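Local coordinates for protein putative thioesterase II (Thermobifida fusca, PDB 3BBJ) that probably hydrolyses acyl-CoA thioesters, as a putative thioesterase II built from two hotdog-type domains, at residues W214-P228 with R259-R272. Residues are numbered along the deposited sequence; the frame is centred on the assembly and turned at random. Where two conformers were deposited one is given.
With SO4 (sulfate ion), chain H.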
loop_
_atom_site.group_PDB
_atom_site.type_symbol
_atom_site.label_atom_id
_atom_site.label_comp_id
_atom_site.label_asym_id
_atom_site.label_seq_id
_atom_site.Cartn_x
_atom_site.Cartn_y
_atom_site.Cartn_z
ATOM N N TRP A 214 2.497 12.968 -15.912
ATOM C CA TRP A 214 3.205 12.653 -14.679
ATOM C C TRP A 214 2.510 13.287 -13.475
ATOM O O TRP A 214 1.720 14.220 -13.629
ATOM C CB TRP A 214 4.628 13.222 -14.765
ATOM C CG TRP A 214 4.692 14.680 -14.417
ATOM C CD1 TRP A 214 4.265 15.739 -15.172
ATOM C CD2 TRP A 214 5.189 15.228 -13.202
ATOM N NE1 TRP A 214 4.479 16.919 -14.500
ATOM C CE2 TRP A 214 5.048 16.628 -13.284
ATOM C CE3 TRP A 214 5.756 14.668 -12.047
ATOM C CZ2 TRP A 214 5.448 17.478 -12.251
ATOM C CZ3 TRP A 214 6.154 15.515 -11.021
ATOM C CH2 TRP A 214 6.002 16.906 -11.133
ATOM N N ALA A 215 2.819 12.799 -12.284
ATOM C CA ALA A 215 2.343 13.412 -11.050
ATOM C C ALA A 215 3.343 13.104 -9.970
ATOM O O ALA A 215 3.947 12.031 -9.961
ATOM C CB ALA A 215 0.954 12.884 -10.650
ATOM N N PRO A 216 3.551 14.039 -9.051
ATOM C CA PRO A 216 4.400 13.567 -7.971
ATOM C C PRO A 216 3.661 12.529 -7.134
ATOM O O PRO A 216 2.442 12.661 -6.888
ATOM C CB PRO A 216 4.695 14.820 -7.138
ATOM C CG PRO A 216 3.994 15.960 -7.803
ATOM C CD PRO A 216 3.125 15.436 -8.899
ATOM N N THR A 217 4.396 11.484 -6.748
ATOM C CA THR A 217 3.859 10.438 -5.886
ATOM C C THR A 217 3.581 11.014 -4.528
ATOM O O THR A 217 4.363 11.797 -4.002
ATOM C CB THR A 217 4.837 9.269 -5.710
ATOM O OG1 THR A 217 5.220 8.798 -6.995
ATOM C CG2 THR A 217 4.191 8.129 -4.939
ATOM N N VAL A 218 2.442 10.626 -3.964
ATOM C CA VAL A 218 2.105 11.013 -2.615
ATOM C C VAL A 218 2.483 9.866 -1.678
ATOM O O VAL A 218 3.118 10.103 -0.647
ATOM C CB VAL A 218 0.637 11.391 -2.485
ATOM C CG1 VAL A 218 0.287 11.544 -1.019
ATOM C CG2 VAL A 218 0.368 12.674 -3.268
ATOM N N GLU A 219 2.105 8.633 -2.052
ATOM C CA GLU A 219 2.373 7.457 -1.237
ATOM C C GLU A 219 2.625 6.254 -2.125
ATOM O O GLU A 219 1.965 6.086 -3.115
ATOM C CB GLU A 219 1.185 7.187 -0.288
ATOM C CG GLU A 219 1.478 6.223 0.919
ATOM C CD GLU A 219 1.567 4.754 0.557
ATOM O OE1 GLU A 219 0.850 4.291 -0.352
ATOM O OE2 GLU A 219 2.359 4.042 1.214
ATOM N N LEU A 220 3.612 5.430 -1.780
ATOM C CA LEU A 220 3.830 4.145 -2.442
ATOM C C LEU A 220 4.175 3.129 -1.374
ATOM O O LEU A 220 5.049 3.372 -0.530
ATOM C CB LEU A 220 4.952 4.224 -3.496
ATOM C CG LEU A 220 5.343 2.956 -4.274
ATOM C CD1 LEU A 220 6.125 3.288 -5.538
ATOM C CD2 LEU A 220 6.147 1.979 -3.418
ATOM N N THR A 221 3.447 2.014 -1.395
ATOM C CA THR A 221 3.741 0.842 -0.606
ATOM C C THR A 221 3.915 -0.339 -1.560
ATOM O O THR A 221 3.109 -0.532 -2.466
ATOM C CB THR A 221 2.626 0.470 0.353
ATOM O OG1 THR A 221 2.467 1.499 1.335
ATOM C CG2 THR A 221 2.973 -0.848 1.058
ATOM N N TRP A 222 4.977 -1.109 -1.360
ATOM C CA TRP A 222 5.230 -2.278 -2.183
ATOM C C TRP A 222 5.733 -3.477 -1.348
ATOM O O TRP A 222 6.374 -3.327 -0.317
ATOM C CB TRP A 222 6.169 -1.935 -3.350
ATOM C CG TRP A 222 7.605 -1.942 -3.002
ATOM C CD1 TRP A 222 8.333 -0.896 -2.541
ATOM C CD2 TRP A 222 8.506 -3.049 -3.097
ATOM N NE1 TRP A 222 9.630 -1.275 -2.333
ATOM C CE2 TRP A 222 9.764 -2.597 -2.651
ATOM C CE3 TRP A 222 8.370 -4.379 -3.501
ATOM C CZ2 TRP A 222 10.885 -3.427 -2.603
ATOM C CZ3 TRP A 222 9.473 -5.202 -3.452
ATOM C CH2 TRP A 222 10.722 -4.722 -3.013
ATOM N N HIS A 223 5.394 -4.668 -1.802
ATOM C CA HIS A 223 5.702 -5.882 -1.066
ATOM C C HIS A 223 6.552 -6.853 -1.885
ATOM O O HIS A 223 6.268 -7.097 -3.060
ATOM C CB HIS A 223 4.391 -6.574 -0.680
ATOM C CG HIS A 223 3.444 -5.700 0.074
ATOM N ND1 HIS A 223 3.727 -5.213 1.330
ATOM C CD2 HIS A 223 2.205 -5.255 -0.229
ATOM C CE1 HIS A 223 2.709 -4.493 1.763
ATOM N NE2 HIS A 223 1.773 -4.498 0.834
ATOM N N LEU A 224 7.571 -7.411 -1.245
ATOM C CA LEU A 224 8.448 -8.415 -1.849
ATOM C C LEU A 224 7.852 -9.765 -1.510
ATOM O O LEU A 224 7.714 -10.071 -0.334
ATOM C CB LEU A 224 9.852 -8.343 -1.254
ATOM C CG LEU A 224 10.870 -9.339 -1.814
ATOM C CD1 LEU A 224 11.090 -9.086 -3.306
ATOM C CD2 LEU A 224 12.174 -9.250 -1.035
ATOM N N ARG A 225 7.547 -10.575 -2.529
ATOM C CA ARG A 225 6.824 -11.833 -2.357
ATOM C C ARG A 225 7.634 -13.117 -2.565
ATOM O O ARG A 225 7.255 -14.187 -2.073
ATOM C CB ARG A 225 5.641 -11.846 -3.322
ATOM C CG ARG A 225 4.648 -10.665 -3.143
ATOM C CD ARG A 225 4.248 -10.447 -1.693
ATOM N NE ARG A 225 3.855 -11.700 -1.026
ATOM C CZ ARG A 225 2.668 -12.300 -1.150
ATOM N NH1 ARG A 225 1.714 -11.793 -1.926
ATOM N NH2 ARG A 225 2.429 -13.424 -0.485
ATOM N N ALA A 226 8.708 -13.004 -3.340
ATOM C CA ALA A 226 9.627 -14.099 -3.642
ATOM C C ALA A 226 10.965 -13.464 -3.990
ATOM O O ALA A 226 11.028 -12.278 -4.332
ATOM C CB ALA A 226 9.126 -14.911 -4.824
ATOM N N ILE A 227 12.035 -14.247 -3.864
ATOM C CA ILE A 227 13.374 -13.805 -4.177
ATOM C C ILE A 227 13.601 -14.088 -5.659
ATOM O O ILE A 227 13.617 -15.251 -6.063
ATOM C CB ILE A 227 14.420 -14.575 -3.347
ATOM C CG1 ILE A 227 14.199 -14.353 -1.835
ATOM C CG2 ILE A 227 15.835 -14.182 -3.772
ATOM C CD1 ILE A 227 14.424 -12.921 -1.334
ATOM N N PRO A 228 13.783 -13.031 -6.480
ATOM C CA PRO A 228 13.943 -13.261 -7.898
ATOM C C PRO A 228 15.377 -13.608 -8.269
ATOM O O PRO A 228 16.335 -13.185 -7.598
ATOM C CB PRO A 228 13.595 -11.905 -8.511
ATOM C CG PRO A 228 14.062 -10.938 -7.516
ATOM C CD PRO A 228 13.879 -11.598 -6.153
ATOM N N ARG A 259 7.425 -16.049 -11.575
ATOM C CA ARG A 259 7.134 -15.983 -10.144
ATOM C C ARG A 259 6.894 -14.551 -9.732
ATOM O O ARG A 259 7.726 -13.678 -9.987
ATOM C CB ARG A 259 8.286 -16.579 -9.342
ATOM C CG ARG A 259 8.440 -18.099 -9.578
ATOM C CD ARG A 259 9.849 -18.612 -9.281
ATOM N NE ARG A 259 10.239 -18.532 -7.869
ATOM C CZ ARG A 259 11.090 -17.655 -7.336
ATOM N NH1 ARG A 259 11.675 -16.730 -8.068
ATOM N NH2 ARG A 259 11.360 -17.709 -6.036
ATOM N N LEU A 260 5.745 -14.297 -9.130
ATOM C CA LEU A 260 5.430 -12.964 -8.639
ATOM C C LEU A 260 6.472 -12.579 -7.578
ATOM O O LEU A 260 6.655 -13.298 -6.590
ATOM C CB LEU A 260 4.012 -12.927 -8.052
ATOM C CG LEU A 260 3.516 -11.610 -7.443
ATOM C CD1 LEU A 260 3.347 -10.516 -8.539
ATOM C CD2 LEU A 260 2.209 -11.810 -6.612
ATOM N N VAL A 261 7.148 -11.457 -7.792
ATOM C CA VAL A 261 8.172 -10.981 -6.858
ATOM C C VAL A 261 7.824 -9.651 -6.170
ATOM O O VAL A 261 8.273 -9.424 -5.067
ATOM C CB VAL A 261 9.583 -10.853 -7.544
ATOM C CG1 VAL A 261 10.081 -12.206 -8.029
ATOM C CG2 VAL A 261 9.533 -9.879 -8.703
ATOM N N ALA A 262 7.056 -8.781 -6.827
ATOM C CA ALA A 262 6.683 -7.446 -6.281
ATOM C C ALA A 262 5.230 -7.080 -6.576
ATOM O O ALA A 262 4.738 -7.345 -7.669
ATOM C CB ALA A 262 7.579 -6.348 -6.857
ATOM N N GLN A 263 4.571 -6.473 -5.585
ATOM C CA GLN A 263 3.213 -5.922 -5.705
ATOM C C GLN A 263 3.294 -4.518 -5.121
ATOM O O GLN A 263 3.600 -4.349 -3.942
ATOM C CB GLN A 263 2.194 -6.704 -4.886
ATOM C CG GLN A 263 1.903 -8.111 -5.346
ATOM C CD GLN A 263 0.968 -8.826 -4.395
ATOM O OE1 GLN A 263 1.358 -9.213 -3.285
ATOM N NE2 GLN A 263 -0.269 -9.017 -4.824
ATOM N N SER A 264 3.022 -3.531 -5.964
ATOM C CA SER A 264 3.178 -2.134 -5.628
ATOM C C SER A 264 1.892 -1.396 -5.947
ATOM O O SER A 264 1.237 -1.670 -6.936
ATOM C CB SER A 264 4.330 -1.534 -6.459
ATOM O OG SER A 264 4.652 -0.198 -6.081
ATOM N N ARG A 265 1.507 -0.494 -5.072
ATOM C CA ARG A 265 0.432 0.425 -5.372
ATOM C C ARG A 265 0.915 1.819 -4.914
ATOM O O ARG A 265 1.395 1.965 -3.785
ATOM C CB ARG A 265 -0.916 0.001 -4.714
ATOM C CG ARG A 265 -2.081 1.008 -5.089
ATOM C CD ARG A 265 -3.538 0.702 -4.604
ATOM N NE ARG A 265 -4.056 -0.641 -4.946
ATOM C CZ ARG A 265 -4.648 -1.479 -4.083
ATOM N NH1 ARG A 265 -4.848 -1.127 -2.810
ATOM N NH2 ARG A 265 -5.062 -2.680 -4.493
ATOM N N GLN A 266 0.877 2.807 -5.807
ATOM C CA GLN A 266 1.099 4.210 -5.380
ATOM C C GLN A 266 -0.167 5.045 -5.613
ATOM O O GLN A 266 -1.015 4.685 -6.459
ATOM C CB GLN A 266 2.332 4.893 -6.017
ATOM C CG GLN A 266 2.314 5.122 -7.516
ATOM C CD GLN A 266 3.386 6.118 -7.985
ATOM O OE1 GLN A 266 3.222 7.329 -7.853
ATOM N NE2 GLN A 266 4.470 5.605 -8.574
ATOM N N LEU A 267 -0.284 6.125 -4.835
ATOM C CA LEU A 267 -1.353 7.120 -4.989
ATOM C C LEU A 267 -0.721 8.487 -5.240
ATOM O O LEU A 267 0.199 8.910 -4.530
ATOM C CB LEU A 267 -2.244 7.200 -3.736
ATOM C CG LEU A 267 -3.577 7.928 -3.929
ATOM C CD1 LEU A 267 -4.567 7.026 -4.728
ATOM C CD2 LEU A 267 -4.210 8.385 -2.616
ATOM N N ALA A 268 -1.220 9.191 -6.246
ATOM C CA ALA A 268 -0.676 10.508 -6.592
ATOM C C ALA A 268 -1.788 11.422 -7.089
ATOM O O ALA A 268 -2.817 10.953 -7.605
ATOM C CB ALA A 268 0.425 10.382 -7.636
ATOM N N ARG A 269 -1.592 12.730 -6.889
ATOM C CA ARG A 269 -2.520 13.713 -7.400
ATOM C C ARG A 269 -1.896 14.617 -8.455
ATOM O O ARG A 269 -0.922 15.355 -8.195
ATOM C CB ARG A 269 -3.108 14.597 -6.323
ATOM C CG ARG A 269 -4.384 15.276 -6.857
ATOM C CD ARG A 269 -4.918 16.334 -5.949
ATOM N NE ARG A 269 -6.248 16.733 -6.404
ATOM C CZ ARG A 269 -6.799 17.934 -6.219
ATOM N NH1 ARG A 269 -6.131 18.917 -5.617
ATOM N NH2 ARG A 269 -8.022 18.161 -6.681
ATOM N N VAL A 270 -2.497 14.535 -9.640
ATOM C CA VAL A 270 -2.233 15.428 -10.771
ATOM C C VAL A 270 -2.211 16.927 -10.401
ATOM O O VAL A 270 -2.896 17.371 -9.473
ATOM C CB VAL A 270 -3.305 15.158 -11.858
ATOM C CG1 VAL A 270 -4.016 16.422 -12.280
ATOM C CG2 VAL A 270 -2.694 14.395 -13.003
ATOM N N GLY A 271 -1.397 17.698 -11.115
ATOM C CA GLY A 271 -1.354 19.155 -10.928
ATOM C C GLY A 271 -0.698 19.677 -9.659
ATOM O O GLY A 271 -0.978 20.792 -9.228
ATOM N N ARG A 272 0.178 18.870 -9.068
ATOM C CA ARG A 272 0.956 19.245 -7.882
ATOM C C ARG A 272 2.445 19.287 -8.241
ATOM O O ARG A 272 2.900 18.800 -9.292
ATOM C CB ARG A 272 0.782 18.200 -6.773
ATOM C CG ARG A 272 -0.370 18.401 -5.847
ATOM C CD ARG A 272 -0.318 17.343 -4.737
ATOM N NE ARG A 272 0.661 17.645 -3.679
ATOM C CZ ARG A 272 1.751 16.927 -3.375
ATOM N NH1 ARG A 272 2.061 15.796 -4.002
ATOM N NH2 ARG A 272 2.536 17.336 -2.386
ATOM O OXT ARG A 272 3.255 19.772 -7.453
HETATM S S SO4 H . 1.181 20.784 -1.636
HETATM O O1 SO4 H . 0.534 20.480 -2.910
HETATM O O2 SO4 H . 1.492 22.221 -1.553
HETATM O O3 SO4 H . 0.284 20.365 -0.546
HETATM O O4 SO4 H . 2.451 20.096 -1.550
HETATM O O HOH W 1 0.947 16.321 -12.133
HETATM O O HOH W 2 0.671 14.415 -6.187
HETATM O O HOH W 3 4.398 14.272 -2.597
HETATM O O HOH W 4 -0.034 1.936 -1.679
#
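The carbonyl oxygen of Leu267 is gripped by two backbone donors, Val218 N at 2.9 Å and Glu219 N at 3.1 Å, both close to the carbonyl plane. This is a classic beta bulge, with Val218 as the extra residue; beyond it Glu219 to Leu224 pair antiparallel with Ala262 to Leu267, Glu219 opposite Leu267 and Leu224 opposite Ala262. On the face that carries Leu220 and Trp222, the Gln266 side chain crosses that of Thr217 at about a right angle, and Thr217 OG1 donates to Gln266 OE1 (2.6 Å) from above the carbonyl plane. The amide gets there because Gln266 CG stands between the backbone N and the carbonyl carbon (chi1 65°), with the chain extended beyond; NE2 is taken by Asp200. Ser264 OG touches both Leu220 CG and Trp222 CB, while Trp222 CE3 rests against Ala262 CB at 4.0 Å and its side chain reaches Leu195 of helix 191-198. Such a helix packed against an antiparallel sheet fits the hotdog fold of the C-terminal domain, and strand 217-224 also pairs with strand 57-65 of the N-terminal one. The face bearing Glu219, Thr221 and His223 meets the second subunit. There Arg225, bent at chi2 and chi3, brings NH1 to Gln263 OE1 (2.9 Å), which sits at the guanidinium edge, the two planes 30° apart. Asp248 of the second subunit takes both NH1 of this arginine and NE2 of Gln263. An alanine in place of Arg225 would probably leave Gln263 OE1 without this donor and deprive that aspartate of this countercharge. At the far end, Arg272 NH1 bridges through separate waters to Pro216 O and Thr217 O, while its NE donates to O1 (2.9 Å) and NH2 to O4 of a sulfate, probably from the crystallisation liquor, that backbone N atoms of Thr86 and Val87 of the second subunit also hold.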